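Putative ABC transporter amino acid-binding protein (PDB 2Q88) binds the compatible solutes ectoine and hydroxyectoine, probably handing them to an ABC transporter for uptake in osmoprotection. Local coordinates at residues A[58-63]-A[149-154]; A[62-67]-A[78-83]. All blocks are in the same frame, centred on the assembly; numbering follows the deposited sequence.

Contact 1. Residues A[58-63]-A[149-154]. With 4CS ((4S)-2-methyl-1,4,5,6-tetrahydropyrimidine-4-carboxylic acid), chain F.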
ATOM      1  N   ILE A  58       6.281  -7.460   9.327  1.00 24.19           N
ATOM      2  CA  ILE A  58       5.794  -6.067   9.369  1.00 24.49           C
ATOM      3  C   ILE A  58       6.961  -5.086   9.407  1.00 24.39           C
ATOM      4  O   ILE A  58       7.912  -5.278  10.153  1.00 23.87           O
ATOM      5  CB  ILE A  58       4.886  -5.829  10.605  1.00 24.72           C
ATOM      6  CG1 ILE A  58       3.553  -6.553  10.440  1.00 23.68           C
ATOM      7  CG2 ILE A  58       4.642  -4.327  10.837  1.00 24.66           C
ATOM      8  CD1 ILE A  58       2.716  -6.532  11.714  1.00 26.62           C
ATOM      9  N   SER A  59       6.864  -4.037   8.597  1.00 25.12           N
ATOM     10  CA  SER A  59       7.804  -2.937   8.639  1.00 25.85           C
ATOM     11  C   SER A  59       7.084  -1.678   8.170  1.00 25.79           C
ATOM     12  O   SER A  59       5.966  -1.748   7.654  1.00 26.21           O
ATOM     13  CB  SER A  59       9.023  -3.229   7.756  1.00 26.42           C
ATOM     14  OG  SER A  59       8.774  -2.921   6.393  1.00 26.71           O
ATOM     15  N   GLU A  60       7.726  -0.533   8.346  1.00 25.20           N
ATOM     16  CA  GLU A  60       7.208   0.710   7.775  1.00 24.92           C
ATOM     17  C   GLU A  60       7.540   0.668   6.286  1.00 24.53           C
ATOM     18  O   GLU A  60       8.380  -0.150   5.865  1.00 24.15           O
ATOM     19  CB  GLU A  60       7.789   1.911   8.525  1.00 25.27           C
ATOM     20  CG  GLU A  60       7.353   1.895   9.989  1.00 26.68           C
ATOM     21  CD  GLU A  60       8.017   2.945  10.853  1.00 27.29           C
ATOM     22  OE1 GLU A  60       8.992   2.614  11.568  1.00 29.02           O
ATOM     23  OE2 GLU A  60       7.558   4.108  10.846  1.00 29.62           O
ATOM     24  N   TYR A  61       6.848   1.474   5.478  1.00 23.57           N
ATOM     25  CA  TYR A  61       6.930   1.343   4.020  1.00 23.86           C
ATOM     26  C   TYR A  61       8.326   1.616   3.477  1.00 24.15           C
ATOM     27  O   TYR A  61       8.749   0.987   2.515  1.00 24.47           O
ATOM     28  CB  TYR A  61       5.898   2.227   3.316  1.00 23.93           C
ATOM     29  CG  TYR A  61       4.474   1.744   3.512  1.00 23.30           C
ATOM     30  CD1 TYR A  61       3.930   0.770   2.683  1.00 23.79           C
ATOM     31  CD2 TYR A  61       3.685   2.246   4.543  1.00 22.81           C
ATOM     32  CE1 TYR A  61       2.613   0.320   2.866  1.00 23.19           C
ATOM     33  CE2 TYR A  61       2.363   1.792   4.739  1.00 23.72           C
ATOM     34  CZ  TYR A  61       1.839   0.841   3.888  1.00 24.58           C
ATOM     35  OH  TYR A  61       0.544   0.376   4.081  1.00 24.86           O
ATOM     36  N   GLY A  62       9.041   2.538   4.116  1.00 24.57           N
ATOM     37  CA  GLY A  62      10.384   2.922   3.662  1.00 24.61           C
ATOM     38  C   GLY A  62      11.429   1.820   3.757  1.00 24.84           C
ATOM     39  O   GLY A  62      12.481   1.886   3.106  1.00 25.36           O
ATOM     40  N   ALA A  63      11.158   0.802   4.567  1.00 25.09           N
ATOM     41  CA  ALA A  63      12.095  -0.316   4.721  1.00 24.94           C
ATOM     42  C   ALA A  63      11.883  -1.461   3.722  1.00 25.24           C
ATOM     43  O   ALA A  63      12.707  -2.377   3.642  1.00 25.89           O
ATOM     44  CB  ALA A  63      12.045  -0.852   6.166  1.00 25.26           C
ATOM     45  N   VAL A 149       6.216  17.591   7.568  1.00 23.53           N
ATOM     46  CA  VAL A 149       5.768  16.264   7.162  1.00 22.85           C
ATOM     47  C   VAL A 149       6.250  15.283   8.226  1.00 23.03           C
ATOM     48  O   VAL A 149       7.436  15.010   8.334  1.00 21.70           O
ATOM     49  CB  VAL A 149       6.257  15.857   5.750  1.00 23.29           C
ATOM     50  CG1 VAL A 149       5.678  14.481   5.362  1.00 23.22           C
ATOM     51  CG2 VAL A 149       5.836  16.880   4.728  1.00 23.52           C
ATOM     52  N   ILE A 150       5.305  14.792   9.023  1.00 21.99           N
ATOM     53  CA  ILE A 150       5.603  14.082  10.250  1.00 22.96           C
ATOM     54  C   ILE A 150       5.411  12.586  10.031  1.00 23.06           C
ATOM     55  O   ILE A 150       4.334  12.144   9.653  1.00 23.73           O
ATOM     56  CB  ILE A 150       4.659  14.576  11.388  1.00 22.47           C
ATOM     57  CG1 ILE A 150       4.692  16.114  11.544  1.00 23.09           C
ATOM     58  CG2 ILE A 150       4.899  13.810  12.699  1.00 23.44           C
ATOM     59  CD1 ILE A 150       6.080  16.745  11.737  1.00 24.52           C
ATOM     60  N   VAL A 151       6.460  11.805  10.249  1.00 23.52           N
ATOM     61  CA  VAL A 151       6.346  10.360  10.046  1.00 23.64           C
ATOM     62  C   VAL A 151       5.400   9.778  11.098  1.00 23.56           C
ATOM     63  O   VAL A 151       5.508  10.110  12.280  1.00 24.17           O
ATOM     64  CB  VAL A 151       7.720   9.679  10.103  1.00 24.02           C
ATOM     65  CG1 VAL A 151       7.590   8.165   9.984  1.00 24.83           C
ATOM     66  CG2 VAL A 151       8.650  10.245   8.994  1.00 24.92           C
ATOM     67  N   VAL A 152       4.474   8.923  10.660  1.00 23.11           N
ATOM     68  CA  VAL A 152       3.528   8.229  11.552  1.00 22.93           C
ATOM     69  C   VAL A 152       3.663   6.719  11.301  1.00 23.18           C
ATOM     70  O   VAL A 152       3.454   6.278  10.170  1.00 23.06           O
ATOM     71  CB  VAL A 152       2.061   8.704  11.285  1.00 22.82           C
ATOM     72  CG1 VAL A 152       1.044   7.843  12.042  1.00 23.37           C
ATOM     73  CG2 VAL A 152       1.896  10.154  11.679  1.00 23.56           C
ATOM     74  N   PRO A 153       4.005   5.931  12.331  1.00 23.28           N
ATOM     75  CA  PRO A 153       4.223   4.485  12.168  1.00 24.35           C
ATOM     76  C   PRO A 153       2.994   3.684  11.711  1.00 25.45           C
ATOM     77  O   PRO A 153       3.130   2.760  10.898  1.00 26.04           O
ATOM     78  CB  PRO A 153       4.665   4.032  13.569  1.00 24.27           C
ATOM     79  CG  PRO A 153       4.170   5.067  14.485  1.00 24.12           C
ATOM     80  CD  PRO A 153       4.189   6.354  13.728  1.00 23.00           C
ATOM     81  N   ASP A 154       1.815   4.013  12.230  1.00 26.27           N
ATOM     82  CA  ASP A 154       0.597   3.279  11.857  1.00 27.14           C
ATOM     83  C   ASP A 154      -0.677   4.100  12.050  1.00 27.37           C
ATOM     84  O   ASP A 154      -0.639   5.201  12.595  1.00 26.52           O
ATOM     85  CB  ASP A 154       0.512   1.975  12.645  1.00 28.07           C
ATOM     86  CG  ASP A 154       0.674   2.194  14.138  1.00 29.59           C
ATOM     87  OD1 ASP A 154      -0.240   2.773  14.755  1.00 31.45           O
ATOM     88  OD2 ASP A 154       1.683   1.817  14.772  1.00 34.28           O
TER
HETATM   89  O   4CS F 501       3.532   4.322  -0.319  1.00 22.38           O
HETATM   90  C   4CS F 501       2.582   3.560  -0.503  1.00 21.89           C
HETATM   91  OXT 4CS F 501       2.654   2.679  -1.368  1.00 22.40           O
HETATM   92  CA  4CS F 501       1.307   3.722   0.315  1.00 21.02           C
HETATM   93  CB  4CS F 501       1.569   4.062   1.769  1.00 20.98           C
HETATM   94  CAD 4CS F 501       0.237   4.253   2.502  1.00 20.33           C
HETATM   95  NAG 4CS F 501      -0.598   3.035   2.334  1.00 20.20           N
HETATM   96  CAI 4CS F 501      -0.465   2.210   1.207  1.00 20.63           C
HETATM   97  CAA 4CS F 501      -1.330   0.946   1.060  1.00 20.18           C
HETATM   98  N   4CS F 501       0.479   2.506   0.215  1.00 20.65           N
HETATM   99  O   HOH W   1       5.664   5.071   8.888  1.00 29.05           O
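Glu60 and Pro153 mark the nearest approach of two backbones that share no direct hydrogen bond, with their CA atoms 6.5 Å apart. Residues 58-63 run from the end of a strand into a turn, where Glu60 O receives Ser59 OG at 2.8 Å and Ala63 N at 3.2 Å, from opposite faces of the carbonyl plane. Residues 149-154 leave a strand and turn at Pro153.

Glu60 bridges the gap because its side chain is long: with CG anti to the carbonyl carbon (chi1 -63°) and the chain extended beyond, its carboxylate comes alongside Pro153, OE2 lying 3.6 Å from Pro153 CA. The same oxygen skirts Val151 CG1 at 4.1 Å. These are glancing contacts at the surface; the polar tie is a water that donates to Glu60 OE2 at 2.9 Å and to Val152 O at 2.8 Å. Next door, Tyr61 offers a broad flat surface to the ligand: ectoine CB sits 3.7 Å above the ring plane, over its centre, while Glu22 hydrogen-bonds the hydroxyl.

The contact spans the cleft of a two-lobed periplasmic-type binding protein, consistent with the closed, ligand-bound state. On one side the turn joins strand 53-58 to helix 64-69; on the other, strand 149-151 runs parallel to strand 127-129, Val151 touches helix 134-141, and Asp154 caps helix 155-164 through Ser157 N.

Contact 2. Residues A[62-67]-A[78-83]. With 4CS ((4S)-2-methyl-1,4,5,6-tetrahydropyrimidine-4-carboxylic acid), chain F.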
ATOM      1  N   GLY A  62       9.041   2.538   4.116  1.00 24.57           N
ATOM      2  CA  GLY A  62      10.384   2.922   3.662  1.00 24.61           C
ATOM      3  C   GLY A  62      11.429   1.820   3.757  1.00 24.84           C
ATOM      4  O   GLY A  62      12.481   1.886   3.106  1.00 25.36           O
ATOM      5  N   ALA A  63      11.158   0.802   4.567  1.00 25.09           N
ATOM      6  CA  ALA A  63      12.095  -0.316   4.721  1.00 24.94           C
ATOM      7  C   ALA A  63      11.883  -1.461   3.722  1.00 25.24           C
ATOM      8  O   ALA A  63      12.707  -2.377   3.642  1.00 25.89           O
ATOM      9  CB  ALA A  63      12.045  -0.852   6.166  1.00 25.26           C
ATOM     10  N   MET A  64      10.793  -1.419   2.963  1.00 24.45           N
ATOM     11  CA  MET A  64      10.380  -2.574   2.172  1.00 24.35           C
ATOM     12  C   MET A  64      11.278  -2.877   0.982  1.00 23.65           C
ATOM     13  O   MET A  64      11.816  -3.989   0.863  1.00 22.87           O
ATOM     14  CB  MET A  64       8.918  -2.439   1.749  1.00 23.77           C
ATOM     15  CG  MET A  64       7.964  -2.597   2.922  1.00 25.28           C
ATOM     16  SD  MET A  64       6.283  -2.336   2.403  1.00 26.85           S
ATOM     17  CE  MET A  64       5.410  -2.441   3.966  1.00 24.08           C
ATOM     18  N   ILE A  65      11.434  -1.897   0.104  1.00 23.92           N
ATOM     19  CA  ILE A  65      12.318  -2.078  -1.057  1.00 24.20           C
ATOM     20  C   ILE A  65      13.758  -2.430  -0.635  1.00 24.75           C
ATOM     21  O   ILE A  65      14.321  -3.393  -1.169  1.00 24.72           O
ATOM     22  CB  ILE A  65      12.215  -0.884  -2.050  1.00 24.14           C
ATOM     23  CG1 ILE A  65      10.799  -0.855  -2.658  1.00 23.90           C
ATOM     24  CG2 ILE A  65      13.279  -0.997  -3.148  1.00 23.14           C
ATOM     25  CD1 ILE A  65      10.498   0.332  -3.587  1.00 25.03           C
ATOM     26  N   PRO A  66      14.363  -1.678   0.295  1.00 25.15           N
ATOM     27  CA  PRO A  66      15.679  -2.046   0.816  1.00 25.34           C
ATOM     28  C   PRO A  66      15.809  -3.510   1.260  1.00 25.53           C
ATOM     29  O   PRO A  66      16.785  -4.165   0.902  1.00 25.39           O
ATOM     30  CB  PRO A  66      15.862  -1.088   2.000  1.00 25.57           C
ATOM     31  CG  PRO A  66      15.121   0.149   1.578  1.00 25.09           C
ATOM     32  CD  PRO A  66      13.904  -0.387   0.862  1.00 24.93           C
ATOM     33  N   GLY A  67      14.849  -4.010   2.038  1.00 25.44           N
ATOM     34  CA  GLY A  67      14.877  -5.397   2.519  1.00 25.32           C
ATOM     35  C   GLY A  67      14.695  -6.407   1.394  1.00 25.65           C
ATOM     36  O   GLY A  67      15.290  -7.488   1.408  1.00 25.50           O
ATOM     37  N   ALA A  78       1.873  -5.383  -0.020  1.00 25.53           N
ATOM     38  CA  ALA A  78       1.547  -4.438   1.036  1.00 25.35           C
ATOM     39  C   ALA A  78       0.744  -3.229   0.569  1.00 25.49           C
ATOM     40  O   ALA A  78       0.494  -2.319   1.356  1.00 25.59           O
ATOM     41  CB  ALA A  78       2.837  -3.979   1.727  1.00 25.50           C
ATOM     42  N   GLY A  79       0.336  -3.219  -0.697  1.00 25.10           N
ATOM     43  CA  GLY A  79      -0.252  -2.020  -1.276  1.00 24.96           C
ATOM     44  C   GLY A  79       0.837  -1.000  -1.566  1.00 24.97           C
ATOM     45  O   GLY A  79       0.613   0.210  -1.447  1.00 25.18           O
ATOM     46  N   LEU A  80       2.021  -1.487  -1.931  1.00 24.70           N
ATOM     47  CA  LEU A  80       3.147  -0.610  -2.293  1.00 24.63           C
ATOM     48  C   LEU A  80       2.954  -0.097  -3.719  1.00 23.98           C
ATOM     49  O   LEU A  80       3.306  -0.768  -4.701  1.00 24.10           O
ATOM     50  CB  LEU A  80       4.497  -1.324  -2.117  1.00 25.26           C
ATOM     51  CG  LEU A  80       5.746  -0.435  -2.222  1.00 25.82           C
ATOM     52  CD1 LEU A  80       5.964   0.409  -0.965  1.00 27.90           C
ATOM     53  CD2 LEU A  80       6.969  -1.276  -2.523  1.00 29.19           C
ATOM     54  N   PHE A  81       2.365   1.091  -3.822  1.00 22.41           N
ATOM     55  CA  PHE A  81       1.895   1.625  -5.087  1.00 22.14           C
ATOM     56  C   PHE A  81       3.019   1.789  -6.109  1.00 22.90           C
ATOM     57  O   PHE A  81       4.137   2.177  -5.750  1.00 22.19           O
ATOM     58  CB  PHE A  81       1.213   2.982  -4.881  1.00 21.75           C
ATOM     59  CG  PHE A  81      -0.027   2.939  -4.016  1.00 21.35           C
ATOM     60  CD1 PHE A  81      -1.035   1.997  -4.242  1.00 20.92           C
ATOM     61  CD2 PHE A  81      -0.230   3.916  -3.030  1.00 21.49           C
ATOM     62  CE1 PHE A  81      -2.201   1.993  -3.453  1.00 21.38           C
ATOM     63  CE2 PHE A  81      -1.395   3.909  -2.236  1.00 21.87           C
ATOM     64  CZ  PHE A  81      -2.369   2.949  -2.458  1.00 22.33           C
ATOM     65  N   MET A  82       2.710   1.498  -7.373  1.00 23.31           N
ATOM     66  CA  MET A  82       3.682   1.609  -8.459  1.00 24.79           C
ATOM     67  C   MET A  82       3.966   3.052  -8.801  1.00 25.40           C
ATOM     68  O   MET A  82       3.046   3.856  -8.935  1.00 25.71           O
ATOM     69  CB  MET A  82       3.180   0.909  -9.716  1.00 24.63           C
ATOM     70  CG  MET A  82       2.894  -0.572  -9.544  1.00 24.29           C
ATOM     71  SD  MET A  82       2.740  -1.359 -11.174  1.00 27.23           S
ATOM     72  CE  MET A  82       1.790  -2.791 -10.717  1.00 23.95           C
ATOM     73  N   LYS A  83       5.252   3.352  -8.964  1.00 26.39           N
ATOM     74  CA  LYS A  83       5.738   4.665  -9.362  1.00 27.03           C
ATOM     75  C   LYS A  83       7.033   4.456 -10.126  1.00 27.30           C
ATOM     76  O   LYS A  83       7.777   3.523  -9.828  1.00 28.04           O
ATOM     77  CB  LYS A  83       6.058   5.526  -8.140  1.00 26.84           C
ATOM     78  CG  LYS A  83       4.891   5.878  -7.258  1.00 29.05           C
ATOM     79  CD  LYS A  83       5.382   6.210  -5.860  1.00 32.08           C
ATOM     80  CE  LYS A  83       6.039   7.567  -5.812  1.00 34.11           C
ATOM     81  NZ  LYS A  83       6.403   7.916  -4.410  1.00 37.09           N
TER
HETATM   82  O   4CS F 501       3.532   4.322  -0.319  1.00 22.38           O
HETATM   83  C   4CS F 501       2.582   3.560  -0.503  1.00 21.89           C
HETATM   84  OXT 4CS F 501       2.654   2.679  -1.368  1.00 22.40           O
HETATM   85  CA  4CS F 501       1.307   3.722   0.315  1.00 21.02           C
HETATM   86  CB  4CS F 501       1.569   4.062   1.769  1.00 20.98           C
HETATM   87  CAD 4CS F 501       0.237   4.253   2.502  1.00 20.33           C
HETATM   88  NAG 4CS F 501      -0.598   3.035   2.334  1.00 20.20           N
HETATM   89  CAI 4CS F 501      -0.465   2.210   1.207  1.00 20.63           C
HETATM   90  CAA 4CS F 501      -1.330   0.946   1.060  1.00 20.18           C
HETATM   91  N   4CS F 501       0.479   2.506   0.215  1.00 20.65           N
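Met64 and Ile65, successive residues of helix 64-69, reach different parts of the loop 78-83. Met64 is directed at the loop, and its unbranched chain, extended beyond CG, lays the thioether against Ala78: CE stands 3.7 Å and SD 3.9 Å from Ala78 CB, a methyl small enough to admit the flexible tip. Ile65 and Leu80 cross each other at a slant, with Ile65 CG1 3.9 Å from Leu80 CD2. Leu80 carries CG opposite its backbone N (chi1 -169°), and its fork serves two neighbours, CD2 meeting Ile65 while CD1 lies 4.0 Å from the ectoine carboxylate oxygen OXT.

In this family 3 solute-binding protein the loop, between strand 75-76 and helix 84-87, forms part of the ligand pocket, with the apolar layer behind it. Gly79 has a positive phi, and a CB there would strike the ligand's methyl CAA. Phe81 N donates a nearly straight hydrogen bond to OXT, 2.9 Å long with an N-H...O angle of 161°. The Phe81 ring places CE2 3.4 Å from ectoine N, holds Gly79 O over its centre on one face and meets the ring of Tyr201 almost parallel. An alanine here would retain the backbone N-H but would probably leave a gap beside ectoine N and deprive Tyr201 of its ring partner. Arg86, another ligand-binding residue, also donates to Phe81 O.

Contact 2 is buried and apolar, packing a helix against a loop that is close in sequence, whereas contact 1 lies at the surface, joins segments 86 residues apart and depends on a carboxylate and a bridging water. The two share Gly62 and Ala63, so the turn that faces across the cleft in contact 1 leads directly into the helix that backs the pocket loop in contact 2. They also touch: Tyr61 CD1 packs against Leu80 CD1 at 4.2 Å, and Ser59 OG against Met64 CG at 3.6 Å. Both border ectoine, contact 1 through an aromatic face and contact 2 largely through backbone groups and the Phe81 ring.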